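PDB 6U7J: beta-glucuronidase from uncultured Clostridium sp., which hydrolyses beta-D-glucuronides to release glucuronic acid, and as a gut microbial enzyme probably reactivates estrogens by removing it from their conjugates. Local coordinates for residues F299-F304 and V358-V363; E347-A352 and P407-W412; G478-I483 and I532-K537; E548-F553 and F584-R589. One frame throughout, in Å; residues are numbered along the deposited sequence.

How the interactions relate
All four contacts lie in the TIM barrel domain, whose eight parallel strands run from 297-305 to 545-551. Interaction 1 joins the first strand to the third, 358-362, closing a loop of 53 intervening residues. Before that loop closes, helix 346-355 opens interaction 2, which ends on the fourth strand, 409-416; the two loops therefore cross, and V359 N lies 2.9 Å from C408 O where they meet. Interaction 3 follows in series, pairing two outer helices, 480-498 and 525-540. Interaction 4 comes last, setting helix 581-592 against the eighth strand. That strand lies beside the first, so interactions 1 and 4 touch where the barrel closes.

Interaction 1: F299-F304 and V358-V363; sequences FYFKGF and VVIDEV
F299 and F301 reach V358 and I360 across the inside of the TIM barrel. Their strands, 297-305 and 358-362, are not neighbours: strand 336-338 runs between them, so no backbone hydrogen bond joins the two segments and the contact is made by apolar side chains alone. F299 and V358 approach from opposite directions. With its CG anti to the backbone N (chi1 -179°), the F299 ring is carried out toward the valine, and its far atom CZ meets V358 CG2 at 3.6 Å. F301 adopts the other common choice, CG anti to its carbonyl carbon (chi1 -66°), which swings a ring whose CB sets off across the line of the contact round until one corner, CE2, does all the touching. That corner lies 3.9 Å from V358 CG1 and 4.0 Å from I360 CG1, so it touches two residues on the same side of strand 358-362. The two phenyl rings also brace each other. F299 CE2 stands 3.6 Å above the F301 ring plane, over its centre, while F301 CD2 lies in the plane of the F299 ring at its edge. F292 meets F301 edge-to-face, and S336 on the intervening strand touches both F301 and V358, so the cluster continues into the strand between. The two methyls of V358 are placed differently: CG2 meets F299, whereas CG1 lies near both rings, with F299 CE2 also 3.9 Å from V358 CG1.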
# COMPACT_ATOMS: atom_id res chain seq x y z
N PHE B 299 5.01 -0.95 -40.51
CA PHE B 299 4.39 -1.27 -39.24
C PHE B 299 5.43 -1.08 -38.16
O PHE B 299 6.56 -1.56 -38.28
CB PHE B 299 3.85 -2.71 -39.24
CG PHE B 299 3.17 -3.11 -37.97
CD1 PHE B 299 1.86 -2.73 -37.73
CD2 PHE B 299 3.84 -3.85 -37.01
CE1 PHE B 299 1.22 -3.09 -36.54
CE2 PHE B 299 3.22 -4.22 -35.84
CZ PHE B 299 1.90 -3.83 -35.60
N TYR B 300 5.07 -0.33 -37.12
CA TYR B 300 5.92 -0.11 -35.97
C TYR B 300 5.27 -0.82 -34.78
O TYR B 300 4.11 -0.54 -34.46
CB TYR B 300 6.11 1.39 -35.73
CG TYR B 300 7.10 1.72 -34.64
CD1 TYR B 300 6.69 1.89 -33.32
CD2 TYR B 300 8.46 1.85 -34.92
CE1 TYR B 300 7.60 2.18 -32.31
CE2 TYR B 300 9.38 2.13 -33.91
CZ TYR B 300 8.94 2.29 -32.61
OH TYR B 300 9.82 2.59 -31.60
N PHE B 301 5.98 -1.78 -34.19
CA PHE B 301 5.43 -2.54 -33.06
C PHE B 301 5.36 -1.65 -31.82
O PHE B 301 6.37 -1.08 -31.38
CB PHE B 301 6.30 -3.76 -32.76
CG PHE B 301 6.30 -4.82 -33.85
CD1 PHE B 301 7.05 -4.65 -35.00
CD2 PHE B 301 5.61 -6.01 -33.68
CE1 PHE B 301 7.08 -5.63 -35.97
CE2 PHE B 301 5.64 -7.00 -34.64
CZ PHE B 301 6.37 -6.80 -35.80
N LYS B 302 4.16 -1.53 -31.25
CA LYS B 302 3.93 -0.88 -29.96
C LYS B 302 3.16 -1.84 -29.07
O LYS B 302 2.00 -2.17 -29.37
CB LYS B 302 3.14 0.43 -30.13
CG LYS B 302 3.73 1.44 -31.11
CD LYS B 302 2.76 2.60 -31.34
CE LYS B 302 1.44 2.09 -31.91
NZ LYS B 302 0.42 3.16 -32.00
N GLY B 303 3.77 -2.25 -27.96
CA GLY B 303 3.10 -3.19 -27.08
C GLY B 303 4.00 -3.76 -26.00
O GLY B 303 4.85 -3.06 -25.46
N PHE B 304 3.81 -5.06 -25.72
CA PHE B 304 4.42 -5.71 -24.57
C PHE B 304 4.66 -7.18 -24.88
O PHE B 304 3.89 -7.81 -25.60
CB PHE B 304 3.52 -5.70 -23.31
CG PHE B 304 2.94 -4.37 -22.97
CD1 PHE B 304 1.75 -3.96 -23.55
CD2 PHE B 304 3.56 -3.56 -22.04
CE1 PHE B 304 1.20 -2.73 -23.23
CE2 PHE B 304 3.03 -2.32 -21.71
CZ PHE B 304 1.84 -1.91 -22.30
N VAL B 358 -1.33 -7.67 -33.79
CA VAL B 358 -0.18 -8.33 -34.40
C VAL B 358 0.60 -9.05 -33.31
O VAL B 358 0.81 -8.50 -32.23
CB VAL B 358 0.68 -7.30 -35.16
CG1 VAL B 358 1.99 -7.90 -35.56
CG2 VAL B 358 -0.08 -6.79 -36.38
N VAL B 359 1.04 -10.28 -33.59
CA VAL B 359 1.59 -11.14 -32.55
C VAL B 359 2.93 -11.70 -33.01
O VAL B 359 3.08 -12.08 -34.17
CB VAL B 359 0.59 -12.26 -32.19
CG1 VAL B 359 1.19 -13.26 -31.23
CG2 VAL B 359 -0.67 -11.67 -31.59
N ILE B 360 3.91 -11.68 -32.11
CA ILE B 360 5.13 -12.46 -32.27
C ILE B 360 4.94 -13.72 -31.44
O ILE B 360 4.78 -13.66 -30.22
CB ILE B 360 6.37 -11.67 -31.81
CG1 ILE B 360 6.55 -10.38 -32.61
CG2 ILE B 360 7.64 -12.51 -31.93
CD1 ILE B 360 7.64 -9.47 -32.02
N ASP B 361 4.93 -14.87 -32.11
CA ASP B 361 4.65 -16.17 -31.51
C ASP B 361 5.95 -16.89 -31.14
O ASP B 361 6.81 -17.10 -32.00
CB ASP B 361 3.85 -17.01 -32.52
CG ASP B 361 2.85 -17.94 -31.87
OD1 ASP B 361 2.91 -18.20 -30.64
OD2 ASP B 361 2.01 -18.45 -32.63
N GLU B 362 6.07 -17.30 -29.87
CA GLU B 362 7.35 -17.73 -29.32
C GLU B 362 7.28 -19.12 -28.69
O GLU B 362 6.30 -19.44 -28.00
CB GLU B 362 7.85 -16.71 -28.28
CG GLU B 362 9.30 -16.92 -27.82
CD GLU B 362 9.81 -15.78 -26.94
OE1 GLU B 362 10.36 -14.79 -27.49
OE2 GLU B 362 9.64 -15.86 -25.69
N VAL B 363 8.31 -19.93 -28.90
CA VAL B 363 8.40 -21.27 -28.28
C VAL B 363 9.12 -21.18 -26.94
O VAL B 363 9.89 -20.24 -26.71
CB VAL B 363 9.10 -22.28 -29.21
CG1 VAL B 363 8.24 -22.58 -30.43
CG2 VAL B 363 10.51 -21.81 -29.60

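Interaction 2: E347-A352 and P407-W412; sequences EMMQMA and PCVVMW
This is a buried helix-to-strand contact on the outer side of the TIM barrel, where M349 and A352 of helix 346-355 rest on C408 and V409 at the start of strand 409-416. The helix leads into strand 358-362, the barrel neighbour of 409-416, so the contact spreads one helix over the beginning of the next strand along. Two residues one turn apart face the strand. A352 turns its methyl to the strand side, and C408 packs obliquely against it, with A352 CB 3.8 Å from both C408 SG and C408 CB. M349 gets there by bending: its CB sets off across the direction of the strand, then turns of -55° at chi2 and -66° at chi3 curl the thioether back so that only the terminal methyl arrives. That methyl, M349 CE, touches C408 SG at 3.8 Å and presses on V409 CG2 at 3.4 Å, a carbon pair tighter than ordinary van der Waals contact. The cysteine sulfur thus sits against both helix residues. Its chi1 of 71° places SG between the backbone N and the carbonyl carbon, turned to the helix. C408 N is hydrogen-bonded to D353 OD1, a polar tie from the same helix beside the apolar patch. R402 and D403 of helix 386-403 also touch M349, as does H406. V409 CG2 meets M349, while V409 CG1 stands 3.9 Å above the W412 ring plane, offset toward the rim.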
# COMPACT_ATOMS: atom_id res chain seq x y z
N GLU B 347 -7.41 -19.61 -27.69
CA GLU B 347 -8.42 -18.57 -27.51
C GLU B 347 -7.82 -17.17 -27.64
O GLU B 347 -8.41 -16.29 -28.27
CB GLU B 347 -9.11 -18.72 -26.15
CG GLU B 347 -10.07 -19.90 -26.03
CD GLU B 347 -9.36 -21.23 -25.91
OE1 GLU B 347 -8.12 -21.21 -25.73
OE2 GLU B 347 -10.02 -22.29 -26.02
N MET B 348 -6.63 -16.95 -27.06
CA MET B 348 -5.97 -15.65 -27.17
C MET B 348 -5.55 -15.37 -28.62
O MET B 348 -5.69 -14.25 -29.11
CB MET B 348 -4.76 -15.60 -26.22
CG MET B 348 -4.12 -14.19 -26.02
SD MET B 348 -5.27 -12.87 -25.51
CE MET B 348 -4.16 -11.61 -24.86
N MET B 349 -5.06 -16.40 -29.32
CA MET B 349 -4.69 -16.22 -30.73
C MET B 349 -5.90 -15.91 -31.60
O MET B 349 -5.83 -15.06 -32.50
CB MET B 349 -3.96 -17.48 -31.23
CG MET B 349 -2.77 -17.87 -30.38
SD MET B 349 -1.58 -16.53 -30.18
CE MET B 349 -1.03 -16.39 -31.86
N GLN B 350 -7.02 -16.59 -31.35
CA GLN B 350 -8.24 -16.25 -32.08
C GLN B 350 -8.69 -14.82 -31.77
O GLN B 350 -9.10 -14.08 -32.67
CB GLN B 350 -9.36 -17.24 -31.75
CG GLN B 350 -9.08 -18.65 -32.24
CD GLN B 350 -9.84 -19.69 -31.43
OE1 GLN B 350 -10.71 -19.36 -30.62
NE2 GLN B 350 -9.50 -20.96 -31.64
N MET B 351 -8.61 -14.42 -30.50
CA MET B 351 -8.97 -13.05 -30.15
C MET B 351 -8.13 -12.03 -30.93
O MET B 351 -8.66 -11.06 -31.48
CB MET B 351 -8.83 -12.85 -28.64
CG MET B 351 -9.51 -11.62 -28.07
SD MET B 351 -9.77 -11.75 -26.27
CE MET B 351 -10.11 -13.50 -26.16
N ALA B 352 -6.81 -12.26 -30.99
CA ALA B 352 -5.94 -11.36 -31.74
C ALA B 352 -6.29 -11.36 -33.22
O ALA B 352 -6.18 -10.32 -33.89
CB ALA B 352 -4.48 -11.77 -31.54
N PRO B 407 -3.64 -15.28 -39.20
CA PRO B 407 -3.08 -14.03 -39.71
C PRO B 407 -2.49 -13.14 -38.63
O PRO B 407 -1.61 -12.31 -38.94
CB PRO B 407 -4.29 -13.36 -40.38
CG PRO B 407 -5.47 -13.90 -39.61
CD PRO B 407 -5.11 -15.32 -39.28
N CYS B 408 -2.90 -13.26 -37.37
CA CYS B 408 -2.30 -12.36 -36.39
C CYS B 408 -0.80 -12.66 -36.20
O CYS B 408 -0.04 -11.73 -35.91
CB CYS B 408 -3.09 -12.40 -35.07
SG CYS B 408 -2.88 -13.96 -34.15
N VAL B 409 -0.36 -13.89 -36.46
CA VAL B 409 1.05 -14.22 -36.27
C VAL B 409 1.87 -13.70 -37.45
O VAL B 409 1.72 -14.18 -38.58
CB VAL B 409 1.25 -15.73 -36.10
CG1 VAL B 409 2.75 -16.09 -36.08
CG2 VAL B 409 0.57 -16.18 -34.84
N VAL B 410 2.76 -12.73 -37.20
CA VAL B 410 3.59 -12.21 -38.28
C VAL B 410 5.04 -12.59 -38.14
O VAL B 410 5.85 -12.27 -39.03
CB VAL B 410 3.44 -10.69 -38.44
CG1 VAL B 410 1.95 -10.32 -38.56
CG2 VAL B 410 4.12 -9.94 -37.27
N MET B 411 5.42 -13.29 -37.07
CA MET B 411 6.82 -13.61 -36.88
C MET B 411 6.94 -14.70 -35.83
O MET B 411 6.12 -14.77 -34.91
CB MET B 411 7.61 -12.35 -36.47
CG MET B 411 9.12 -12.56 -36.35
SD MET B 411 10.09 -11.03 -36.52
CE MET B 411 9.40 -10.04 -35.20
N TRP B 412 7.95 -15.57 -35.99
CA TRP B 412 8.25 -16.62 -35.02
C TRP B 412 9.47 -16.19 -34.23
O TRP B 412 10.49 -15.83 -34.82
CB TRP B 412 8.54 -17.98 -35.67
CG TRP B 412 7.50 -18.49 -36.63
CD1 TRP B 412 7.62 -18.61 -37.97
CD2 TRP B 412 6.19 -18.99 -36.30
NE1 TRP B 412 6.47 -19.11 -38.51
CE2 TRP B 412 5.57 -19.36 -37.51
CE3 TRP B 412 5.47 -19.14 -35.11
CZ2 TRP B 412 4.27 -19.87 -37.57
CZ3 TRP B 412 4.18 -19.65 -35.16
CH2 TRP B 412 3.60 -20.01 -36.39

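Interaction 3: G478-I483 and I532-K537; sequences GKIERI and IEENNK
One methyl group sits above the carboxamide plane of N535: I483 CG2 is 3.3 Å from N535 OD1 and 3.4 Å from both N535 CG and N535 ND2, nearly equidistant from the three. It comes in over the flat group and not at either polar end. The amide belongs to helix 525-540, the isoleucine to helix 480-498, two helices of the layer outside the TIM barrel strands. CG2 of I483 is placed anti to the backbone N, while CG1 lies anti to the carbonyl carbon; the face so formed also meets E534, whose CB is 3.7 Å from I483 CG2. E534 crosses both isoleucines at about a right angle. Its CG lies 3.9 Å from I480 CG2, and a bend at chi2 (-53°) then turns the carboxylate off the greasy patch. There a water donates to I480 O at 2.6 Å and to E534 OE1 at 2.6 Å, bridging the helices. I480 O already accepts from I483 N, so the water adds a second partner. The other carboxylate oxygen, OE2, forms a salt bridge with R530, and nearby K537 makes a cation-pi contact with Y484. With no direct hydrogen bond between the segments, the join rests on methyl and methylene packing plus one water, and E534 serves both: its aliphatic stem packs while its carboxylate probably remains charged, held by R530 and the water.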
# COMPACT_ATOMS: atom_id res chain seq x y z
N GLY B 478 19.34 3.45 -11.45
CA GLY B 478 19.13 4.73 -10.84
C GLY B 478 19.71 5.92 -11.59
O GLY B 478 19.29 7.05 -11.32
N LYS B 479 20.63 5.69 -12.53
CA LYS B 479 21.33 6.79 -13.22
C LYS B 479 20.55 7.17 -14.48
O LYS B 479 20.86 6.75 -15.61
CB LYS B 479 22.77 6.40 -13.55
CG LYS B 479 23.48 5.55 -12.50
CD LYS B 479 24.12 6.43 -11.42
CE LYS B 479 25.25 5.71 -10.69
NZ LYS B 479 26.07 4.90 -11.65
N ILE B 480 19.54 8.02 -14.28
CA ILE B 480 18.61 8.36 -15.35
C ILE B 480 19.33 8.96 -16.55
O ILE B 480 19.00 8.67 -17.70
CB ILE B 480 17.53 9.30 -14.79
CG1 ILE B 480 16.63 8.52 -13.82
CG2 ILE B 480 16.72 10.00 -15.90
CD1 ILE B 480 15.65 9.38 -13.07
N GLU B 481 20.37 9.76 -16.28
CA GLU B 481 21.06 10.52 -17.32
C GLU B 481 21.89 9.64 -18.26
O GLU B 481 22.22 10.07 -19.37
CB GLU B 481 21.96 11.60 -16.67
CG GLU B 481 22.97 11.04 -15.64
CD GLU B 481 22.34 10.59 -14.31
OE1 GLU B 481 21.16 10.93 -14.04
OE2 GLU B 481 23.03 9.88 -13.54
N ARG B 482 22.22 8.41 -17.84
CA ARG B 482 22.99 7.48 -18.65
C ARG B 482 22.13 6.59 -19.54
O ARG B 482 22.68 5.89 -20.40
CB ARG B 482 23.88 6.60 -17.76
CG ARG B 482 24.88 7.36 -16.90
CD ARG B 482 25.79 8.26 -17.76
NE ARG B 482 25.39 9.68 -17.74
CZ ARG B 482 25.42 10.48 -18.81
NH1 ARG B 482 25.83 10.02 -19.99
NH2 ARG B 482 25.04 11.75 -18.70
N ILE B 483 20.80 6.60 -19.36
CA ILE B 483 19.93 5.68 -20.10
C ILE B 483 19.97 5.98 -21.59
O ILE B 483 20.30 5.13 -22.41
CB ILE B 483 18.49 5.73 -19.57
CG1 ILE B 483 18.43 5.33 -18.09
CG2 ILE B 483 17.57 4.82 -20.42
CD1 ILE B 483 17.04 5.49 -17.52
N ILE B 532 11.46 4.74 -18.82
CA ILE B 532 10.90 4.41 -20.13
C ILE B 532 11.02 5.59 -21.09
O ILE B 532 11.34 5.42 -22.27
CB ILE B 532 9.44 3.93 -19.96
CG1 ILE B 532 9.43 2.52 -19.36
CG2 ILE B 532 8.68 3.91 -21.27
CD1 ILE B 532 8.05 1.99 -19.19
N GLU B 533 10.77 6.81 -20.61
CA GLU B 533 10.96 8.00 -21.45
C GLU B 533 12.37 8.07 -22.06
O GLU B 533 12.53 8.37 -23.24
CB GLU B 533 10.74 9.26 -20.63
CG GLU B 533 9.33 9.69 -20.50
CD GLU B 533 9.20 10.79 -19.45
OE1 GLU B 533 10.24 11.26 -18.92
OE2 GLU B 533 8.05 11.19 -19.17
N GLU B 534 13.39 7.88 -21.22
CA GLU B 534 14.76 8.03 -21.68
C GLU B 534 15.12 6.94 -22.68
O GLU B 534 15.78 7.22 -23.69
CB GLU B 534 15.71 8.00 -20.48
CG GLU B 534 15.64 9.25 -19.60
CD GLU B 534 15.82 10.51 -20.41
OE1 GLU B 534 16.87 10.62 -21.08
OE2 GLU B 534 14.92 11.37 -20.41
N ASN B 535 14.69 5.70 -22.43
CA ASN B 535 14.89 4.66 -23.43
C ASN B 535 14.19 5.03 -24.73
O ASN B 535 14.77 4.91 -25.81
CB ASN B 535 14.42 3.31 -22.90
CG ASN B 535 15.44 2.67 -21.96
OD1 ASN B 535 16.55 2.34 -22.38
ND2 ASN B 535 15.07 2.53 -20.69
N ASN B 536 12.95 5.52 -24.63
CA ASN B 536 12.20 5.88 -25.83
C ASN B 536 12.91 6.97 -26.62
O ASN B 536 12.87 6.98 -27.86
CB ASN B 536 10.79 6.31 -25.45
CG ASN B 536 9.89 5.14 -25.14
OD1 ASN B 536 10.27 3.99 -25.37
ND2 ASN B 536 8.71 5.41 -24.60
N LYS B 537 13.55 7.91 -25.91
CA LYS B 537 14.31 8.96 -26.58
C LYS B 537 15.40 8.36 -27.46
O LYS B 537 15.62 8.82 -28.58
CB LYS B 537 14.92 9.89 -25.54
CG LYS B 537 15.49 11.16 -26.11
CD LYS B 537 16.19 11.97 -25.04
CE LYS B 537 17.55 12.46 -25.55
NZ LYS B 537 17.73 13.93 -25.35
O HOH W 1 19.02 9.40 -20.20

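Interaction 4: E548-F553 and F584-R589; sequences EHIWAF and FAIRER
E548 and R589 approach from opposite directions on the outside of the TIM barrel, joining its eighth strand, 545-551, to the C-terminal helix 581-592. Carboxylate and guanidinium planes are only 9° apart, and the arginine binds side-on: NH1 donates to E548 OE1 at 2.9 Å and NE to E548 OE2 at 2.9 Å, both nearly straight. Each oxygen uses its syn lone pair, so the two flat groups form a nearly coplanar, bidentate salt bridge. The arginine chain, extended from CG to NE with CG anti to the backbone N (chi1 169°), supplies the reach. Further partners fix both ends: Y300 OH is hydrogen-bonded to E548 OE1, W590 NE1 donates to OE2, and D540 pairs with R589 NH2. An arginine between two carboxylates would probably help keep both ionised in this buried setting. One turn earlier on the helix and two residues on along the strand, the chemistry becomes apolar. I550 and I586 point their side chains at each other, tip to tip, with I332 of helix 319-332 also against I586. The closest atoms are the two end methyls, I550 CD1 and I586 CD1, 3.5 Å apart.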
# COMPACT_ATOMS: atom_id res chain seq x y z
N GLU B 548 8.93 -1.24 -30.24
CA GLU B 548 9.28 -1.14 -28.83
C GLU B 548 8.27 -1.94 -28.02
O GLU B 548 7.06 -1.73 -28.13
CB GLU B 548 9.31 0.33 -28.36
CG GLU B 548 7.96 1.05 -28.38
CD GLU B 548 8.09 2.57 -28.34
OE1 GLU B 548 8.88 3.11 -29.15
OE2 GLU B 548 7.41 3.23 -27.52
N HIS B 549 8.76 -2.87 -27.22
CA HIS B 549 7.90 -3.67 -26.36
C HIS B 549 8.39 -3.45 -24.94
O HIS B 549 9.51 -3.84 -24.60
CB HIS B 549 7.91 -5.15 -26.75
CG HIS B 549 6.86 -5.52 -27.76
ND1 HIS B 549 6.51 -6.82 -28.03
CD2 HIS B 549 6.10 -4.74 -28.58
CE1 HIS B 549 5.56 -6.84 -28.96
NE2 HIS B 549 5.30 -5.59 -29.31
N ILE B 550 7.57 -2.77 -24.14
CA ILE B 550 7.88 -2.57 -22.73
C ILE B 550 7.75 -3.91 -22.03
O ILE B 550 6.88 -4.72 -22.36
CB ILE B 550 6.92 -1.52 -22.14
CG1 ILE B 550 7.22 -0.14 -22.73
CG2 ILE B 550 7.06 -1.46 -20.62
CD1 ILE B 550 6.09 0.86 -22.51
N TRP B 551 8.64 -4.19 -21.08
CA TRP B 551 8.55 -5.47 -20.41
C TRP B 551 7.63 -5.39 -19.21
O TRP B 551 7.77 -4.51 -18.35
CB TRP B 551 9.88 -6.06 -19.97
CG TRP B 551 9.62 -7.36 -19.20
CD1 TRP B 551 9.93 -7.62 -17.89
CD2 TRP B 551 8.95 -8.54 -19.69
NE1 TRP B 551 9.53 -8.89 -17.55
CE2 TRP B 551 8.94 -9.48 -18.63
CE3 TRP B 551 8.40 -8.91 -20.92
CZ2 TRP B 551 8.39 -10.76 -18.77
CZ3 TRP B 551 7.84 -10.19 -21.06
CH2 TRP B 551 7.84 -11.10 -19.99
N ALA B 552 6.75 -6.38 -19.16
CA ALA B 552 5.68 -6.61 -18.22
C ALA B 552 4.54 -5.68 -18.59
O ALA B 552 4.55 -4.47 -18.29
CB ALA B 552 6.16 -6.49 -16.79
N PHE B 553 3.62 -6.25 -19.36
CA PHE B 553 2.25 -5.77 -19.41
C PHE B 553 1.69 -5.63 -18.00
O PHE B 553 1.16 -4.57 -17.63
CB PHE B 553 1.41 -6.75 -20.24
CG PHE B 553 -0.04 -6.41 -20.31
CD1 PHE B 553 -0.96 -7.15 -19.58
CD2 PHE B 553 -0.48 -5.35 -21.09
CE1 PHE B 553 -2.31 -6.83 -19.63
CE2 PHE B 553 -1.83 -5.02 -21.14
CZ PHE B 553 -2.74 -5.77 -20.42
N PHE B 584 -0.19 6.07 -18.25
CA PHE B 584 -0.86 7.21 -18.85
C PHE B 584 0.08 7.98 -19.77
O PHE B 584 -0.35 8.48 -20.82
CB PHE B 584 -1.42 8.12 -17.74
CG PHE B 584 -2.59 7.52 -17.03
CD1 PHE B 584 -3.88 7.64 -17.54
CD2 PHE B 584 -2.40 6.77 -15.87
CE1 PHE B 584 -4.96 7.04 -16.90
CE2 PHE B 584 -3.47 6.16 -15.24
CZ PHE B 584 -4.75 6.30 -15.75
N ALA B 585 1.36 8.06 -19.41
CA ALA B 585 2.33 8.68 -20.29
C ALA B 585 2.57 7.82 -21.53
O ALA B 585 2.64 8.34 -22.64
CB ALA B 585 3.65 8.93 -19.55
N ILE B 586 2.69 6.50 -21.34
CA ILE B 586 2.86 5.60 -22.49
C ILE B 586 1.69 5.76 -23.45
O ILE B 586 1.89 5.85 -24.67
CB ILE B 586 3.01 4.14 -22.03
CG1 ILE B 586 4.32 3.93 -21.27
CG2 ILE B 586 2.91 3.17 -23.21
CD1 ILE B 586 4.23 2.81 -20.22
N ARG B 587 0.47 5.82 -22.92
CA ARG B 587 -0.72 5.99 -23.77
C ARG B 587 -0.60 7.24 -24.64
O ARG B 587 -0.87 7.19 -25.85
CB ARG B 587 -1.99 6.04 -22.91
CG ARG B 587 -3.27 6.26 -23.72
CD ARG B 587 -4.58 6.05 -22.94
NE ARG B 587 -5.24 7.33 -22.67
CZ ARG B 587 -6.43 7.70 -23.13
NH1 ARG B 587 -6.88 8.91 -22.81
NH2 ARG B 587 -7.18 6.91 -23.88
N GLU B 588 -0.21 8.37 -24.04
CA GLU B 588 -0.12 9.61 -24.82
C GLU B 588 0.89 9.48 -25.95
O GLU B 588 0.66 9.98 -27.05
CB GLU B 588 0.25 10.80 -23.92
CG GLU B 588 -0.86 11.20 -22.94
CD GLU B 588 -2.14 11.66 -23.64
OE1 GLU B 588 -2.11 12.69 -24.35
OE2 GLU B 588 -3.19 10.99 -23.47
N ARG B 589 2.01 8.81 -25.72
CA ARG B 589 2.95 8.57 -26.81
C ARG B 589 2.34 7.64 -27.88
O ARG B 589 2.25 8.00 -29.05
CB ARG B 589 4.24 7.99 -26.25
CG ARG B 589 5.21 7.45 -27.28
CD ARG B 589 6.39 6.88 -26.55
NE ARG B 589 7.33 6.15 -27.39
CZ ARG B 589 8.27 6.73 -28.13
NH1 ARG B 589 9.10 5.99 -28.85
NH2 ARG B 589 8.37 8.05 -28.16